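Local coordinates for ubiquitin-conjugating enzyme E2, putative (Plasmodium falciparum, PDB 2Q0V), which probably takes part in ubiquitin transfer as a member of the E2 conjugating-enzyme family, probably related to the UBE2V-type variants, at residues I19-R22 with S23-L26; R121-T124 with I125-L129; D28-E31 with R32-G36. One frame throughout, in Å; residues are numbered along the deposited sequence.

Contact 1. Residues I19-R22 with S23-L26; sequences IVPR and SFRL
Pro21 lies over one face of the Phe24 ring where the chain enters helix 22-34. The touching atom is Pro21 CG, 4.1 Å from the centroid of the Phe24 ring and 23° off its normal, a CH-pi contact displaced toward the rim on the CG side. Val20 meets the same ring from a different direction: it stands at the edge, near the ring plane, and its CB is 3.7 Å from Phe24 CB. The ring reaches this position because Phe24 CG is anti to its own carbonyl carbon (chi1 -83°), which swings it back over the residues that precede the helix. Val20 CG2 reaches further, to 3.8 Å from Arg25 CB, the two side chains running nearly perpendicular.

Pro21 is the N-cap residue, and its carbonyl starts the helical bonding. Pro21 O accepts a nearly straight hydrogen bond from Arg25 N at 2.9 Å and a second, weak one from Phe24 N. The next residue, Arg22, has a chain extended as far as NE, and Leu26 CD1, one turn on, sits over the centre of one guanidinium face, 3.5 Å from Arg22 CZ. Three hydrogen bonds to the carbonyl oxygens of Thr53, Cys80 and Asp81 hold the guanidinium.

The Arg25 guanidinium has different partners: a salt bridge with Glu29 one turn along and a hydrogen bond from NH2 to Arg121 O. Through Arg22 the helix start is joined to the loops after strand 73-79 and before strand 56-62, through Arg25 to the segment leading into helix 125-135.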
loop_
_atom_site.group_PDB
_atom_site.type_symbol
_atom_site.label_atom_id
_atom_site.label_comp_id
_atom_site.label_asym_id
_atom_site.label_seq_id
_atom_site.Cartn_x
_atom_site.Cartn_y
_atom_site.Cartn_z
ATOM N N ILE A 19 3.781 16.865 -14.733
ATOM C CA ILE A 19 4.394 15.644 -14.220
ATOM C C ILE A 19 5.887 15.808 -13.977
ATOM O O ILE A 19 6.573 16.475 -14.745
ATOM C CB ILE A 19 4.029 14.356 -15.037
ATOM C CG1 ILE A 19 4.701 14.319 -16.403
ATOM C CG2 ILE A 19 2.522 14.226 -15.190
ATOM C CD1 ILE A 19 4.396 13.022 -17.170
ATOM N N VAL A 20 6.355 15.192 -12.892
ATOM C CA VAL A 20 7.742 15.282 -12.436
ATOM C C VAL A 20 8.405 13.922 -12.650
ATOM O O VAL A 20 7.709 12.908 -12.727
ATOM C CB VAL A 20 7.814 15.669 -10.923
ATOM C CG1 VAL A 20 7.297 17.096 -10.688
ATOM C CG2 VAL A 20 7.060 14.644 -10.032
ATOM N N PRO A 21 9.745 13.891 -12.783
ATOM C CA PRO A 21 10.410 12.599 -12.940
ATOM C C PRO A 21 10.229 11.650 -11.737
ATOM O O PRO A 21 10.053 12.116 -10.610
ATOM C CB PRO A 21 11.890 12.968 -13.118
ATOM C CG PRO A 21 12.010 14.360 -12.705
ATOM C CD PRO A 21 10.692 15.016 -12.852
ATOM N N ARG A 22 10.301 10.343 -12.006
ATOM C CA ARG A 22 10.160 9.275 -11.020
ATOM C C ARG A 22 10.832 9.593 -9.706
ATOM O O ARG A 22 10.263 9.365 -8.649
ATOM C CB ARG A 22 10.700 7.936 -11.570
ATOM C CG ARG A 22 10.728 6.802 -10.540
ATOM C CD ARG A 22 11.248 5.506 -11.109
ATOM N NE ARG A 22 11.167 4.399 -10.155
ATOM C CZ ARG A 22 11.975 4.232 -9.109
ATOM N NH1 ARG A 22 12.931 5.107 -8.831
ATOM N NH2 ARG A 22 11.811 3.192 -8.311
ATOM N N SER A 23 12.032 10.148 -9.774
ATOM C CA SER A 23 12.819 10.377 -8.580
ATOM C C SER A 23 12.239 11.516 -7.747
ATOM O O SER A 23 12.242 11.441 -6.515
ATOM C CB SER A 23 14.287 10.631 -8.932
ATOM O OG SER A 23 14.432 11.833 -9.677
ATOM N N PHE A 24 11.759 12.561 -8.419
ATOM C CA PHE A 24 11.067 13.694 -7.775
ATOM C C PHE A 24 9.747 13.239 -7.129
ATOM O O PHE A 24 9.435 13.558 -5.992
ATOM C CB PHE A 24 10.793 14.779 -8.827
ATOM C CG PHE A 24 11.972 15.692 -9.096
ATOM C CD1 PHE A 24 13.277 15.304 -8.781
ATOM C CD2 PHE A 24 11.777 16.933 -9.681
ATOM C CE1 PHE A 24 14.371 16.140 -9.018
ATOM C CE2 PHE A 24 12.869 17.782 -9.931
ATOM C CZ PHE A 24 14.170 17.380 -9.589
ATOM N N ARG A 25 8.980 12.481 -7.887
ATOM C CA ARG A 25 7.737 11.920 -7.420
ATOM C C ARG A 25 7.908 11.085 -6.105
ATOM O O ARG A 25 7.161 11.272 -5.160
ATOM C CB ARG A 25 7.111 11.110 -8.553
ATOM C CG ARG A 25 5.988 10.203 -8.125
ATOM C CD ARG A 25 4.722 10.941 -7.621
ATOM N NE ARG A 25 3.726 9.918 -7.348
ATOM C CZ ARG A 25 2.636 9.707 -8.067
ATOM N NH1 ARG A 25 1.820 8.699 -7.755
ATOM N NH2 ARG A 25 2.345 10.508 -9.085
ATOM N N LEU A 26 8.911 10.213 -6.059
ATOM C CA LEU A 26 9.152 9.361 -4.917
ATOM C C LEU A 26 9.732 10.139 -3.755
ATOM O O LEU A 26 9.442 9.842 -2.594
ATOM C CB LEU A 26 10.006 8.155 -5.307
ATOM C CG LEU A 26 9.220 7.080 -6.082
ATOM C CD1 LEU A 26 10.120 6.107 -6.832
ATOM C CD2 LEU A 26 8.257 6.317 -5.171
#

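Contact 2. Residues R121-T124 with I125-L129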
loop_
_atom_site.group_PDB
_atom_site.type_symbol
_atom_site.label_atom_id
_atom_site.label_comp_id
_atom_site.label_asym_id
_atom_site.label_seq_id
_atom_site.Cartn_x
_atom_site.Cartn_y
_atom_site.Cartn_z
ATOM N N ARG A 121 -1.624 7.225 -13.133
ATOM C CA ARG A 121 -0.373 7.713 -12.501
ATOM C C ARG A 121 -0.607 8.744 -11.372
ATOM O O ARG A 121 0.315 9.165 -10.686
ATOM C CB ARG A 121 0.612 8.251 -13.570
ATOM C CG ARG A 121 0.304 9.680 -14.132
ATOM C CD ARG A 121 1.159 10.095 -15.394
ATOM N NE ARG A 121 2.630 10.052 -15.215
ATOM C CZ ARG A 121 3.299 10.666 -14.236
ATOM N NH1 ARG A 121 4.629 10.573 -14.170
ATOM N NH2 ARG A 121 2.637 11.361 -13.306
ATOM N N ASN A 122 -1.848 9.173 -11.214
ATOM C CA ASN A 122 -2.227 10.092 -10.152
ATOM C C ASN A 122 -2.577 9.419 -8.807
ATOM O O ASN A 122 -2.833 10.116 -7.824
ATOM C CB ASN A 122 -3.405 10.959 -10.592
ATOM C CG ASN A 122 -3.107 11.778 -11.829
ATOM O OD1 ASN A 122 -2.198 12.626 -11.844
ATOM N ND2 ASN A 122 -3.871 11.527 -12.878
ATOM N N TYR A 123 -2.611 8.084 -8.783
ATOM C CA TYR A 123 -2.657 7.315 -7.542
ATOM C C TYR A 123 -1.248 7.226 -6.944
ATOM O O TYR A 123 -0.238 7.416 -7.648
ATOM C CB TYR A 123 -3.232 5.908 -7.782
ATOM C CG TYR A 123 -4.630 5.865 -8.410
ATOM C CD1 TYR A 123 -5.572 6.867 -8.165
ATOM C CD2 TYR A 123 -5.004 4.815 -9.230
ATOM C CE1 TYR A 123 -6.833 6.820 -8.732
ATOM C CE2 TYR A 123 -6.280 4.756 -9.791
ATOM C CZ TYR A 123 -7.176 5.753 -9.536
ATOM O OH TYR A 123 -8.436 5.678 -10.098
ATOM N N THR A 124 -1.187 6.966 -5.633
ATOM C CA THR A 124 0.066 6.949 -4.869
ATOM C C THR A 124 0.150 5.679 -4.047
ATOM O O THR A 124 -0.796 4.912 -3.977
ATOM C CB THR A 124 0.184 8.181 -3.904
ATOM O OG1 THR A 124 -0.953 8.242 -3.039
ATOM C CG2 THR A 124 0.253 9.503 -4.683
ATOM N N ILE A 125 1.303 5.459 -3.436
ATOM C CA ILE A 125 1.442 4.485 -2.367
ATOM C C ILE A 125 0.303 4.657 -1.340
ATOM O O ILE A 125 -0.346 3.677 -0.963
ATOM C CB ILE A 125 2.849 4.590 -1.726
ATOM C CG1 ILE A 125 3.902 4.081 -2.729
ATOM C CG2 ILE A 125 2.917 3.770 -0.433
ATOM C CD1 ILE A 125 5.203 4.803 -2.690
ATOM N N GLU A 126 0.036 5.895 -0.934
ATOM C CA GLU A 126 -1.052 6.191 -0.017
ATOM C C GLU A 126 -2.436 5.741 -0.529
ATOM O O GLU A 126 -3.170 5.071 0.211
ATOM C CB GLU A 126 -1.021 7.660 0.381
ATOM C CG GLU A 126 -2.193 8.153 1.200
ATOM C CD GLU A 126 -2.026 9.624 1.654
ATOM O OE1 GLU A 126 -0.932 10.231 1.415
ATOM O OE2 GLU A 126 -2.997 10.172 2.251
ATOM N N THR A 127 -2.759 6.050 -1.784
ATOM C CA THR A 127 -4.013 5.557 -2.419
ATOM C C THR A 127 -4.217 4.050 -2.257
ATOM O O THR A 127 -5.344 3.584 -2.040
ATOM C CB THR A 127 -4.080 5.869 -3.953
ATOM O OG1 THR A 127 -3.619 7.197 -4.193
ATOM C CG2 THR A 127 -5.488 5.779 -4.462
ATOM N N ILE A 128 -3.129 3.302 -2.410
ATOM C CA ILE A 128 -3.161 1.849 -2.309
ATOM C C ILE A 128 -3.480 1.455 -0.860
ATOM O O ILE A 128 -4.385 0.695 -0.607
ATOM C CB ILE A 128 -1.809 1.235 -2.750
ATOM C CG1 ILE A 128 -1.527 1.533 -4.243
ATOM C CG2 ILE A 128 -1.757 -0.280 -2.378
ATOM C CD1 ILE A 128 -0.056 1.216 -4.675
ATOM N N LEU A 129 -2.758 2.042 0.078
ATOM C CA LEU A 129 -2.958 1.772 1.492
ATOM C C LEU A 129 -4.381 2.088 1.916
ATOM O O LEU A 129 -5.043 1.215 2.449
ATOM C CB LEU A 129 -1.883 2.469 2.336
ATOM C CG LEU A 129 -0.472 1.965 1.979
ATOM C CD1 LEU A 129 0.638 2.714 2.710
ATOM C CD2 LEU A 129 -0.317 0.405 2.068
#
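The N-terminal cap of helix 125-135, in the ubiquitin-conjugating (UBC) fold, is built here by two threonines, Thr124 at the N-cap and Thr127 three residues later. Thr127 OG1 turns back and accepts a hydrogen bond from Thr124 N at 2.8 Å, with an N-H...O angle of 156°. This is the N3-side-chain-to-N-cap-amide bond of a capping box. The two hydroxyl oxygens, Thr124 OG1 and Thr127 OG1, are 3.1 Å apart, and their side chains meet at about a right angle.

The rotation of Thr127 serves both of its branches. With OG1 anti to its carbonyl carbon (chi1 -43°), the hydroxyl faces the N-cap amide and the methyl is directed at Tyr123. Thr127 CG2 comes within 3.9 Å of Tyr123 CD1, approaching the ring obliquely, while Thr127 OG1 lies 3.8 Å from Tyr123 CB. The tyrosine therefore packs beside the first turn, where Ile115 of helix 114-117 touches both it and Thr127. Glu126 contributes its CB, 3.5 Å from Thr124 OG1, before its extended chain leads away.

The cap is also tied to the N-terminal helix, because Ile125 N donates to Glu29 OE1; a carboxylate near the start of a helix would probably be favoured by the helix dipole. The first regular turn closes when Ile128 N donates to Thr124 O at 3.2 Å, the donor tilted 23° from the carbonyl plane. Ile128 CG1 lies against that same oxygen, 3.5 Å from Thr124 O.

Contact 3. Residues D28-E31 with R32-G36; sequences DELE and RGQKG
Arg32 CB packs 3.4 Å from both Asp28 O and Glu29 O, one turn back on the same helix. Beyond a bend at chi2 (80°) its chain leaves the turn, and NH1 forms a salt bridge with Glu126 of helix 125-135.

Glu31 buries its surface mainly through its backbone and CB, its extended chain heading away from the turn. Its carbonyl receives the final bond, Lys35 N to Glu31 O at 3.2 Å, with the donor 36° out of the carbonyl plane; Lys35 is also where the backbone leaves helical angles. Residues 28-34 form the last turns of helix 22-34, with successive i to i+4 bonds linking Arg32 N to Asp28 O, Gly33 N to Glu29 O and Gln34 N to Leu30 O.

The Gln34 amide crosses the Leu30 isobutyl group at a slant. The Gln34 chain is extended beyond CG, and NE2 is nearly equidistant from the branch point and both methyls of Leu30, 3.6 Å from CG and from CD2. Leu30 CG is anti to the backbone N (chi1 176°), which brings the branch against the glutamine. The stem of Gln34 also presses on the backbone: its CG is 3.2 Å from Leu30 O, the oxygen that accepts the hydrogen bond from Gln34 N. Leu30 packs on Leu46 of strand 42-46, the strand whose Phe44 Arg32 touches.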
loop_
_atom_site.group_PDB
_atom_site.type_symbol
_atom_site.label_atom_id
_atom_site.label_comp_id
_atom_site.label_asym_id
_atom_site.label_seq_id
_atom_site.Cartn_x
_atom_site.Cartn_y
_atom_site.Cartn_z
ATOM N N ASP A 28 8.714 13.237 -3.135
ATOM C CA ASP A 28 7.480 13.851 -2.605
ATOM C C ASP A 28 6.702 12.916 -1.646
ATOM O O ASP A 28 6.353 13.307 -0.537
ATOM C CB ASP A 28 6.569 14.281 -3.749
ATOM C CG ASP A 28 7.107 15.483 -4.521
ATOM O OD1 ASP A 28 7.905 16.281 -3.943
ATOM O OD2 ASP A 28 6.707 15.622 -5.715
ATOM N N GLU A 29 6.473 11.681 -2.099
ATOM C CA GLU A 29 5.824 10.643 -1.318
ATOM C C GLU A 29 6.615 10.248 -0.072
ATOM O O GLU A 29 6.024 9.923 0.957
ATOM C CB GLU A 29 5.517 9.416 -2.180
ATOM C CG GLU A 29 4.619 9.710 -3.390
ATOM C CD GLU A 29 4.056 8.452 -4.033
ATOM O OE1 GLU A 29 3.581 7.564 -3.323
ATOM O OE2 GLU A 29 4.065 8.343 -5.262
ATOM N N LEU A 30 7.945 10.299 -0.153
ATOM C CA LEU A 30 8.778 9.987 1.000
ATOM C C LEU A 30 8.647 11.031 2.110
ATOM O O LEU A 30 8.547 10.697 3.292
ATOM C CB LEU A 30 10.248 9.847 0.576
ATOM C CG LEU A 30 11.212 9.619 1.752
ATOM C CD1 LEU A 30 11.055 8.171 2.241
ATOM C CD2 LEU A 30 12.648 9.972 1.404
ATOM N N GLU A 31 8.650 12.296 1.707
ATOM C CA GLU A 31 8.497 13.437 2.610
ATOM C C GLU A 31 7.124 13.423 3.275
ATOM O O GLU A 31 6.986 13.739 4.457
ATOM C CB GLU A 31 8.688 14.725 1.824
ATOM C CG GLU A 31 8.797 15.991 2.662
ATOM C CD GLU A 31 8.742 17.270 1.801
ATOM O OE1 GLU A 31 9.208 17.225 0.612
ATOM O OE2 GLU A 31 8.220 18.307 2.311
ATOM N N ARG A 32 6.124 13.053 2.486
ATOM C CA ARG A 32 4.767 12.822 2.943
ATOM C C ARG A 32 4.679 11.706 3.995
ATOM O O ARG A 32 4.099 11.907 5.048
ATOM C CB ARG A 32 3.894 12.489 1.730
ATOM C CG ARG A 32 2.485 12.102 2.052
ATOM C CD ARG A 32 1.587 13.286 2.336
ATOM N NE ARG A 32 0.217 12.799 2.376
ATOM C CZ ARG A 32 -0.827 13.467 2.841
ATOM N NH1 ARG A 32 -2.020 12.885 2.831
ATOM N NH2 ARG A 32 -0.683 14.689 3.327
ATOM N N GLY A 33 5.249 10.540 3.690
ATOM C CA GLY A 33 5.316 9.431 4.611
ATOM C C GLY A 33 6.050 9.730 5.905
ATOM O O GLY A 33 5.553 9.393 6.969
ATOM N N GLN A 34 7.223 10.368 5.801
ATOM C CA GLN A 34 8.123 10.637 6.942
ATOM C C GLN A 34 7.499 11.574 7.943
ATOM O O GLN A 34 7.673 11.402 9.149
ATOM C CB GLN A 34 9.466 11.226 6.484
ATOM C CG GLN A 34 10.411 10.216 5.850
ATOM C CD GLN A 34 11.643 10.870 5.213
ATOM O OE1 GLN A 34 11.662 12.079 4.916
ATOM N NE2 GLN A 34 12.675 10.062 4.987
ATOM N N LYS A 35 6.821 12.595 7.439
ATOM C CA LYS A 35 5.832 13.294 8.228
ATOM C C LYS A 35 4.795 12.190 8.525
ATOM O O LYS A 35 4.113 11.718 7.615
ATOM C CB LYS A 35 5.231 14.439 7.398
ATOM C CG LYS A 35 4.027 15.155 7.997
ATOM C CD LYS A 35 2.783 15.063 7.030
ATOM C CE LYS A 35 1.705 14.048 7.486
ATOM N NZ LYS A 35 0.332 14.537 7.112
ATOM N N GLY A 36 4.712 11.729 9.772
ATOM C CA GLY A 36 3.755 10.694 10.105
ATOM C C GLY A 36 2.361 11.074 9.644
ATOM O O GLY A 36 1.346 10.588 10.182
#

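From the N terminus the chain meets contact 1, then contact 3, and much later contact 2. Each is a local turn of continuous chain, enclosing no long loop, and the three follow in series without nesting or crossing. Contact 1 starts helix 22-34 and contact 3 ends it, while contact 2 starts helix 125-135 after the four-stranded sheet has been traversed. Helix 22-34 is linked to the loop and first turn of helix 125-135: Arg25 NH2 of contact 1 probably donates to Arg121 O of contact 2, and Glu29 and Arg32 of contact 3 reach the first turn of helix 125-135.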